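Fructooligosaccharide ABC transporter substrate-binding protein FusA (Streptococcus pneumoniae, PDB 5G5Y) binds kestose, nystose and longer fructooligosaccharides, but not sucrose, and delivers them to an ABC importer. Local coordinates at residues 87-90 with 95-98; 143-148 with 178-183; 447-452 with 460-465. One frame throughout, in Å; residues are numbered along the deposited sequence.

Overall arrangement
The three contacts follow one another along the chain, neither nesting nor crossing. Interaction 1 comes first and closes the tight junction at residue 92 between helices 85-91 and 93-101, in the lobe that carries strands 34-41, 3-10, 61-63 and 310-312. Interaction 2 closes a longer excursion, from helix 143-148 through helix 157-169 and a calcium loop to strand 181-183, the edge of the second sheet. Interaction 3, near the C terminus, joins helix 429-455 to the start of helix 459-472. Interactions 2 and 3 lie with centres 31 Å apart and nearest atoms about 9 Å apart; interaction 1 is across the centre of the chain, its centre 55 Å and 50 Å from theirs.

Interaction 1 of 3, residues 87-90 with 95-98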
loop_
_atom_site.group_PDB
_atom_site.type_symbol
_atom_site.label_atom_id
_atom_site.label_comp_id
_atom_site.label_asym_id
_atom_site.label_seq_id
_atom_site.Cartn_x
_atom_site.Cartn_y
_atom_site.Cartn_z
ATOM N N LEU A 87 -25.075 -14.838 -3.436
ATOM C CA LEU A 87 -25.586 -13.963 -2.400
ATOM C C LEU A 87 -25.407 -12.507 -2.824
ATOM O O LEU A 87 -26.280 -11.669 -2.558
ATOM C CB LEU A 87 -24.885 -14.223 -1.057
ATOM C CG LEU A 87 -25.095 -15.626 -0.487
ATOM C CD1 LEU A 87 -24.212 -15.814 0.723
ATOM C CD2 LEU A 87 -26.564 -15.889 -0.139
ATOM N N ILE A 88 -24.301 -12.215 -3.524
ATOM C CA ILE A 88 -24.084 -10.866 -4.036
ATOM C C ILE A 88 -25.196 -10.493 -5.003
ATOM O O ILE A 88 -25.873 -9.464 -4.847
ATOM C CB ILE A 88 -22.712 -10.702 -4.705
ATOM C CG1 ILE A 88 -21.621 -10.883 -3.640
ATOM C CG2 ILE A 88 -22.605 -9.344 -5.404
ATOM C CD1 ILE A 88 -20.200 -10.964 -4.196
ATOM N N ASP A 89 -25.363 -11.337 -6.012
ATOM C CA ASP A 89 -26.339 -11.127 -7.040
ATOM C C ASP A 89 -27.769 -10.983 -6.498
ATOM O O ASP A 89 -28.504 -10.119 -6.939
ATOM C CB ASP A 89 -26.281 -12.310 -8.022
ATOM C CG ASP A 89 -27.064 -12.050 -9.295
ATOM O OD1 ASP A 89 -26.862 -10.984 -9.933
ATOM O OD2 ASP A 89 -27.881 -12.906 -9.669
ATOM N N LYS A 90 -28.156 -11.830 -5.564
ATOM C CA LYS A 90 -29.547 -11.863 -5.082
ATOM C C LYS A 90 -29.858 -10.769 -4.070
ATOM O O LYS A 90 -30.973 -10.249 -4.034
ATOM C CB LYS A 90 -29.846 -13.194 -4.396
ATOM C CG LYS A 90 -30.098 -14.363 -5.309
ATOM C CD LYS A 90 -30.674 -15.514 -4.482
ATOM C CE LYS A 90 -30.162 -16.866 -4.921
ATOM N NZ LYS A 90 -30.862 -17.344 -6.142
ATOM N N LEU A 95 -23.170 -3.408 -3.192
ATOM C CA LEU A 95 -21.979 -4.037 -3.715
ATOM C C LEU A 95 -22.127 -4.254 -5.226
ATOM O O LEU A 95 -21.203 -4.015 -5.978
ATOM C CB LEU A 95 -21.714 -5.356 -2.999
ATOM C CG LEU A 95 -20.463 -6.120 -3.475
ATOM C CD1 LEU A 95 -19.197 -5.294 -3.438
ATOM C CD2 LEU A 95 -20.295 -7.320 -2.584
ATOM N N LYS A 96 -23.312 -4.622 -5.690
ATOM C CA LYS A 96 -23.497 -4.751 -7.154
ATOM C C LYS A 96 -23.289 -3.429 -7.918
ATOM O O LYS A 96 -22.766 -3.428 -9.050
ATOM C CB LYS A 96 -24.881 -5.316 -7.477
ATOM C CG LYS A 96 -24.973 -6.792 -7.260
ATOM C CD LYS A 96 -26.438 -7.232 -7.178
ATOM C CE LYS A 96 -27.116 -7.299 -8.527
ATOM N NZ LYS A 96 -28.583 -7.517 -8.284
ATOM N N LYS A 97 -23.683 -2.307 -7.310
ATOM C CA LYS A 97 -23.469 -0.996 -7.919
ATOM C C LYS A 97 -21.963 -0.629 -8.015
ATOM O O LYS A 97 -21.503 -0.060 -8.983
ATOM C CB LYS A 97 -24.209 0.088 -7.150
ATOM C CG LYS A 97 -24.189 1.429 -7.873
ATOM C CD LYS A 97 -24.991 2.487 -7.142
ATOM C CE LYS A 97 -24.745 3.857 -7.763
ATOM N NZ LYS A 97 -25.686 4.830 -7.145
ATOM N N ILE A 98 -21.215 -0.950 -6.984
ATOM C CA ILE A 98 -19.753 -0.785 -6.998
ATOM C C ILE A 98 -19.130 -1.626 -8.119
ATOM O O ILE A 98 -18.305 -1.086 -8.907
ATOM C CB ILE A 98 -19.153 -1.127 -5.613
ATOM C CG1 ILE A 98 -19.615 -0.114 -4.560
ATOM C CG2 ILE A 98 -17.618 -1.145 -5.615
ATOM C CD1 ILE A 98 -19.700 -0.676 -3.169
#
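K96 sends its side chain back toward 87-90 with CG anti to its carbonyl carbon (chi1 -77°), and a bend at chi3 (77°) turns the ammonium group onto the backbone of D89. There NZ donates to D89 O at 2.9 Å, in the carbonyl plane and on a lone pair, with a C=O...N angle of 144°. On the way the lysine methylenes run along the backbone of I88: K96 CD lies 3.3 Å from I88 O, and K96 CG 3.9 Å from I88 CG2, the two side chains running antiparallel there. Helices 85-91 and 93-101 follow each other almost directly in this lobe of the two-lobed solute-binding fold, and the lysine of the second reaches a carbonyl in the last turn of the first. The partly negative C-terminal end of that helix would probably also favour the positive charge. The carboxylate of D89 stays close without a salt bridge, OD1 being 4.2 Å from K96 NZ. On the buried flank the contact is purely apolar: I88 CG1 meets L95 CD2 at 3.9 Å, I88 CD1 packs on the same methyl, and both residues rest on F119. L95 N is hydrogen-bonded to D327 OD1.

Interaction 2 of 3, residues 143-148 with 178-183; sequences KDWLKK and ADEIPF. With CA (calcium ion), chain C.
W145 lays one face of its six-membered ring against the aliphatic part of E180, whose carboxylate completes a calcium loop with EF-hand-like spacing from D171, its bidentate glutamate at the tenth position instead of the twelfth; the loop leads directly into strand 181-183. The tight part is a CH-pi contact. E180 CG stands 3.7 Å from the ring centroid, 24° off the normal and offset toward the rim, with W145 CH2 the atom it approaches most closely, at 3.4 Å; E180 CB follows just beyond the rim, nearest CH2 and CZ3. A bend at chi2 (84°) lets the glutamate lie on the indole and still turn its carboxylate to the metal, the ring and carboxylate planes being 70° apart. P172 touches both W145 and E180, so the loop itself helps to enclose the pair. Away from the ring face the fit slackens quickly: I181 N lies near the ring plane at the edge, 4.5 Å from W145 CH2, no hydrogen bond links the segments, and D144 and K148 on the same helix are exposed. The calcium ion takes both oxygens of E180, with OE1 at 2.6 Å, while D171, N173 and N175 through their side chains and E177 through its carbonyl O complete the site. Calcium binding by this protein is essential for translocation of its substrates. D179 is a one-oxygen ligand, its OD1 2.1 Å from the calcium ion.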
loop_
_atom_site.group_PDB
_atom_site.type_symbol
_atom_site.label_atom_id
_atom_site.label_comp_id
_atom_site.label_asym_id
_atom_site.label_seq_id
_atom_site.Cartn_x
_atom_site.Cartn_y
_atom_site.Cartn_z
ATOM N N LYS A 143 15.861 21.991 0.725
ATOM C CA LYS A 143 15.794 23.291 0.057
ATOM C C LYS A 143 16.506 24.439 0.806
ATOM O O LYS A 143 16.933 25.361 0.151
ATOM C CB LYS A 143 14.326 23.715 -0.186
ATOM C CG LYS A 143 13.656 23.045 -1.380
ATOM C CD LYS A 143 12.488 23.865 -1.948
ATOM C CE LYS A 143 11.638 24.576 -0.883
ATOM N NZ LYS A 143 10.284 24.998 -1.362
ATOM N N ASP A 144 16.591 24.374 2.133
ATOM C CA ASP A 144 17.418 25.299 2.924
ATOM C C ASP A 144 18.872 25.240 2.441
ATOM O O ASP A 144 19.466 26.280 2.130
ATOM C CB ASP A 144 17.425 24.961 4.416
ATOM C CG ASP A 144 16.118 25.282 5.128
ATOM O OD1 ASP A 144 15.233 25.946 4.559
ATOM O OD2 ASP A 144 16.008 24.853 6.297
ATOM N N TRP A 145 19.420 24.026 2.351
ATOM C CA TRP A 145 20.816 23.837 1.859
ATOM C C TRP A 145 21.035 24.331 0.427
ATOM O O TRP A 145 22.042 24.985 0.137
ATOM C CB TRP A 145 21.242 22.374 1.981
ATOM C CG TRP A 145 21.296 21.859 3.372
ATOM C CD1 TRP A 145 20.948 22.513 4.533
ATOM C CD2 TRP A 145 21.706 20.560 3.763
ATOM N NE1 TRP A 145 21.123 21.702 5.595
ATOM C CE2 TRP A 145 21.592 20.493 5.161
ATOM C CE3 TRP A 145 22.167 19.445 3.065
ATOM C CZ2 TRP A 145 21.914 19.363 5.873
ATOM C CZ3 TRP A 145 22.468 18.311 3.775
ATOM C CH2 TRP A 145 22.352 18.275 5.157
ATOM N N LEU A 146 20.098 24.042 -0.474
ATOM C CA LEU A 146 20.171 24.530 -1.853
ATOM C C LEU A 146 20.242 26.075 -1.930
ATOM O O LEU A 146 21.048 26.620 -2.696
ATOM C CB LEU A 146 18.955 24.080 -2.649
ATOM C CG LEU A 146 18.858 22.621 -3.131
ATOM C CD1 LEU A 146 17.505 22.442 -3.809
ATOM C CD2 LEU A 146 19.971 22.268 -4.097
ATOM N N LYS A 147 19.397 26.743 -1.146
ATOM C CA LYS A 147 19.375 28.226 -1.054
ATOM C C LYS A 147 20.676 28.787 -0.457
ATOM O O LYS A 147 21.294 29.662 -1.039
ATOM C CB LYS A 147 18.199 28.702 -0.183
ATOM N N LYS A 148 21.072 28.261 0.704
ATOM C CA LYS A 148 22.317 28.655 1.354
ATOM C C LYS A 148 23.521 28.558 0.414
ATOM O O LYS A 148 24.318 29.488 0.365
ATOM C CB LYS A 148 22.556 27.819 2.591
ATOM C CG LYS A 148 23.778 28.228 3.415
ATOM C CD LYS A 148 23.541 29.495 4.219
ATOM C CE LYS A 148 24.685 29.729 5.204
ATOM N NZ LYS A 148 24.639 31.103 5.788
ATOM N N ALA A 178 31.708 18.750 8.945
ATOM C CA ALA A 178 31.272 17.866 7.864
ATOM C C ALA A 178 30.261 16.853 8.420
ATOM O O ALA A 178 30.488 15.640 8.423
ATOM C CB ALA A 178 32.466 17.155 7.229
ATOM N N ASP A 179 29.142 17.379 8.901
ATOM C CA ASP A 179 28.068 16.575 9.488
ATOM C C ASP A 179 26.930 16.259 8.486
ATOM O O ASP A 179 26.114 15.376 8.728
ATOM C CB ASP A 179 27.506 17.283 10.734
ATOM C CG ASP A 179 26.850 18.635 10.434
ATOM O OD1 ASP A 179 27.321 19.455 9.591
ATOM O OD2 ASP A 179 25.854 18.926 11.118
ATOM N N GLU A 180 26.911 16.965 7.360
ATOM C CA GLU A 180 25.882 16.778 6.325
ATOM C C GLU A 180 25.992 15.342 5.747
ATOM O O GLU A 180 27.095 14.883 5.390
ATOM C CB GLU A 180 26.033 17.824 5.218
ATOM C CG GLU A 180 25.589 19.247 5.567
ATOM C CD GLU A 180 26.635 20.112 6.298
ATOM O OE1 GLU A 180 27.760 19.631 6.560
ATOM O OE2 GLU A 180 26.331 21.302 6.613
ATOM N N ILE A 181 24.862 14.639 5.712
ATOM C CA ILE A 181 24.761 13.315 5.105
ATOM C C ILE A 181 24.074 13.586 3.772
ATOM O O ILE A 181 22.880 13.850 3.756
ATOM C CB ILE A 181 23.937 12.345 5.962
ATOM C CG1 ILE A 181 24.547 12.224 7.370
ATOM C CG2 ILE A 181 23.872 10.963 5.292
ATOM C CD1 ILE A 181 23.736 11.412 8.350
ATOM N N PRO A 182 24.820 13.573 2.662
ATOM C CA PRO A 182 24.187 13.998 1.418
ATOM C C PRO A 182 22.984 13.175 0.964
ATOM O O PRO A 182 21.987 13.757 0.512
ATOM C CB PRO A 182 25.325 13.906 0.407
ATOM C CG PRO A 182 26.561 14.132 1.276
ATOM C CD PRO A 182 26.275 13.359 2.489
ATOM N N PHE A 183 23.103 11.846 1.055
ATOM C CA PHE A 183 22.112 10.897 0.479
ATOM C C PHE A 183 21.898 9.738 1.447
ATOM O O PHE A 183 22.849 9.100 1.868
ATOM C CB PHE A 183 22.691 10.401 -0.850
ATOM C CG PHE A 183 21.747 9.634 -1.730
ATOM C CD1 PHE A 183 20.930 10.296 -2.644
ATOM C CD2 PHE A 183 21.775 8.237 -1.765
ATOM C CE1 PHE A 183 20.104 9.601 -3.513
ATOM C CE2 PHE A 183 20.943 7.538 -2.648
ATOM C CZ PHE A 183 20.117 8.220 -3.502
HETATM CA CA CA C . 27.905 21.243 8.623
#

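Interaction 3 of 3, residues 447-452 with 460-465; sequences YRKRAE and DTEWDD
K449 NZ and E462 OE1 make the salt bridge that joins these two helices, a hydrogen bond of 2.8 Å. The ammonium group arrives from above the carboxylate, 42° out of its plane, and the lysine comes in roughly perpendicular to the glutamate. K449 is folded at chi2 and chi3 (-56° and -55°), which keeps its ammonium close to its own helix; E462 is extended beyond CG, and the two side chains meet near the middle of the gap. That fold also brings K449 NZ to E452 OE1, one turn further along helix 429-455, at 3.2 Å and on the syn side of that carboxylate but tilted out of its plane. One lysine therefore bridges two glutamates whose OE1 atoms stand 4.5 Å apart. The network runs on to R448, whose NH1 pairs with E452 OE2, although the modelled separation is too short for its exact geometry to be trusted.

Further out, both oxygens of E462 are occupied: W453, later in helix 429-455, donates NE1 to OE1, and N458, in the link between the helices, donates ND2 to OE2, which restrains the rotation of the carboxylate. R450 and W463 both pack on Y227 of helix 225-239; R450 also forms a salt bridge with D193, and W463 a cation-pi contact with K228.

This is a contact between two consecutive helices at the surface, carried by charge, with hardly any apolar packing. The shared lysine probably offsets repulsion between E452 and E462, and the location of E462 in the first turn of helix 459-472 would favour its negative form.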
loop_
_atom_site.group_PDB
_atom_site.type_symbol
_atom_site.label_atom_id
_atom_site.label_comp_id
_atom_site.label_asym_id
_atom_site.label_seq_id
_atom_site.Cartn_x
_atom_site.Cartn_y
_atom_site.Cartn_z
ATOM N N TYR A 447 18.575 -8.248 -3.355
ATOM C CA TYR A 447 19.027 -7.132 -2.520
ATOM C C TYR A 447 20.472 -7.302 -2.043
ATOM O O TYR A 447 21.176 -6.326 -1.905
ATOM C CB TYR A 447 18.081 -6.870 -1.370
ATOM C CG TYR A 447 16.771 -6.179 -1.788
ATOM C CD1 TYR A 447 16.760 -5.072 -2.636
ATOM C CD2 TYR A 447 15.545 -6.645 -1.333
ATOM C CE1 TYR A 447 15.556 -4.465 -3.016
ATOM C CE2 TYR A 447 14.345 -6.046 -1.701
ATOM C CZ TYR A 447 14.363 -4.945 -2.540
ATOM O OH TYR A 447 13.188 -4.331 -2.887
ATOM N N ARG A 448 20.897 -8.520 -1.773
ATOM C CA ARG A 448 22.287 -8.739 -1.358
ATOM C C ARG A 448 23.255 -8.297 -2.468
ATOM O O ARG A 448 24.200 -7.565 -2.207
ATOM C CB ARG A 448 22.537 -10.196 -0.980
ATOM C CG ARG A 448 23.980 -10.422 -0.492
ATOM C CD ARG A 448 24.253 -11.844 -0.024
ATOM N NE ARG A 448 24.178 -12.889 -1.048
ATOM C CZ ARG A 448 25.143 -13.222 -1.913
ATOM N NH1 ARG A 448 26.298 -12.551 -1.984
ATOM N NH2 ARG A 448 24.945 -14.252 -2.742
ATOM N N LYS A 449 23.002 -8.713 -3.706
ATOM C CA LYS A 449 23.874 -8.362 -4.803
ATOM C C LYS A 449 23.851 -6.852 -5.049
ATOM O O LYS A 449 24.895 -6.240 -5.248
ATOM C CB LYS A 449 23.488 -9.136 -6.070
ATOM C CG LYS A 449 23.680 -10.646 -5.943
ATOM C CD LYS A 449 25.094 -11.061 -5.565
ATOM C CE LYS A 449 26.105 -10.501 -6.532
ATOM N NZ LYS A 449 27.438 -11.065 -6.247
ATOM N N ARG A 450 22.660 -6.259 -4.976
ATOM C CA ARG A 450 22.519 -4.831 -5.158
ATOM C C ARG A 450 23.368 -4.049 -4.125
ATOM O O ARG A 450 24.067 -3.090 -4.489
ATOM C CB ARG A 450 21.037 -4.439 -5.135
ATOM C CG ARG A 450 20.729 -3.072 -5.662
ATOM C CD ARG A 450 19.285 -2.671 -5.328
ATOM N NE ARG A 450 19.095 -2.332 -3.923
ATOM C CZ ARG A 450 18.067 -1.632 -3.421
ATOM N NH1 ARG A 450 17.088 -1.186 -4.196
ATOM N NH2 ARG A 450 18.050 -1.344 -2.131
ATOM N N ALA A 451 23.312 -4.467 -2.866
ATOM C CA ALA A 451 24.056 -3.821 -1.793
ATOM C C ALA A 451 25.568 -4.002 -2.042
ATOM O O ALA A 451 26.328 -3.044 -1.888
ATOM C CB ALA A 451 23.649 -4.399 -0.449
ATOM N N GLU A 452 25.982 -5.215 -2.438
ATOM C CA GLU A 452 27.407 -5.518 -2.689
ATOM C C GLU A 452 27.946 -4.707 -3.817
ATOM O O GLU A 452 29.078 -4.220 -3.756
ATOM C CB GLU A 452 27.624 -6.993 -3.058
ATOM C CG GLU A 452 27.467 -7.944 -1.896
ATOM C CD GLU A 452 27.565 -9.422 -2.309
ATOM O OE1 GLU A 452 28.011 -9.718 -3.454
ATOM O OE2 GLU A 452 27.177 -10.290 -1.461
ATOM N N ASP A 460 29.894 -4.897 -13.326
ATOM C CA ASP A 460 30.127 -5.219 -14.751
ATOM C C ASP A 460 30.524 -6.686 -14.941
ATOM O O ASP A 460 29.982 -7.352 -15.811
ATOM C CB ASP A 460 31.174 -4.313 -15.435
ATOM C CG ASP A 460 30.686 -2.891 -15.646
ATOM O OD1 ASP A 460 29.459 -2.637 -15.672
ATOM O OD2 ASP A 460 31.549 -1.994 -15.779
ATOM N N THR A 461 31.400 -7.204 -14.087
ATOM C CA THR A 461 31.890 -8.568 -14.255
ATOM C C THR A 461 30.922 -9.622 -13.730
ATOM O O THR A 461 30.871 -10.738 -14.254
ATOM C CB THR A 461 33.311 -8.710 -13.654
ATOM O OG1 THR A 461 34.141 -7.775 -14.344
ATOM C CG2 THR A 461 33.865 -10.092 -13.865
ATOM N N GLU A 462 30.126 -9.255 -12.729
ATOM C CA GLU A 462 29.272 -10.194 -12.032
ATOM C C GLU A 462 27.858 -10.274 -12.627
ATOM O O GLU A 462 27.109 -11.193 -12.276
ATOM C CB GLU A 462 29.156 -9.777 -10.557
ATOM C CG GLU A 462 30.455 -9.936 -9.793
ATOM C CD GLU A 462 30.353 -9.632 -8.304
ATOM O OE1 GLU A 462 29.219 -9.474 -7.762
ATOM O OE2 GLU A 462 31.436 -9.622 -7.665
ATOM N N TRP A 463 27.519 -9.320 -13.498
ATOM C CA TRP A 463 26.145 -9.178 -14.003
ATOM C C TRP A 463 25.620 -10.428 -14.704
ATOM O O TRP A 463 24.516 -10.906 -14.383
ATOM C CB TRP A 463 26.032 -7.933 -14.884
ATOM C CG TRP A 463 24.643 -7.656 -15.421
ATOM C CD1 TRP A 463 24.215 -7.821 -16.701
ATOM C CD2 TRP A 463 23.534 -7.143 -14.681
ATOM N NE1 TRP A 463 22.886 -7.448 -16.803
ATOM C CE2 TRP A 463 22.451 -7.026 -15.577
ATOM C CE3 TRP A 463 23.351 -6.765 -13.335
ATOM C CZ2 TRP A 463 21.203 -6.554 -15.174
ATOM C CZ3 TRP A 463 22.120 -6.285 -12.940
ATOM C CH2 TRP A 463 21.058 -6.181 -13.859
ATOM N N ASP A 464 26.400 -10.967 -15.642
ATOM C CA ASP A 464 25.946 -12.130 -16.432
ATOM C C ASP A 464 25.708 -13.357 -15.547
ATOM O O ASP A 464 24.662 -14.029 -15.680
ATOM C CB ASP A 464 26.896 -12.450 -17.607
ATOM C CG ASP A 464 26.724 -11.507 -18.792
ATOM O OD1 ASP A 464 25.794 -10.658 -18.810
ATOM O OD2 ASP A 464 27.532 -11.620 -19.741
ATOM N N ASP A 465 26.604 -13.621 -14.597
ATOM C CA ASP A 465 26.378 -14.772 -13.691
ATOM C C ASP A 465 25.169 -14.566 -12.761
ATOM O O ASP A 465 24.499 -15.517 -12.361
ATOM C CB ASP A 465 27.589 -15.077 -12.810
ATOM C CG ASP A 465 28.722 -15.780 -13.564
ATOM O OD1 ASP A 465 28.534 -16.230 -14.694
ATOM O OD2 ASP A 465 29.822 -15.880 -12.996
#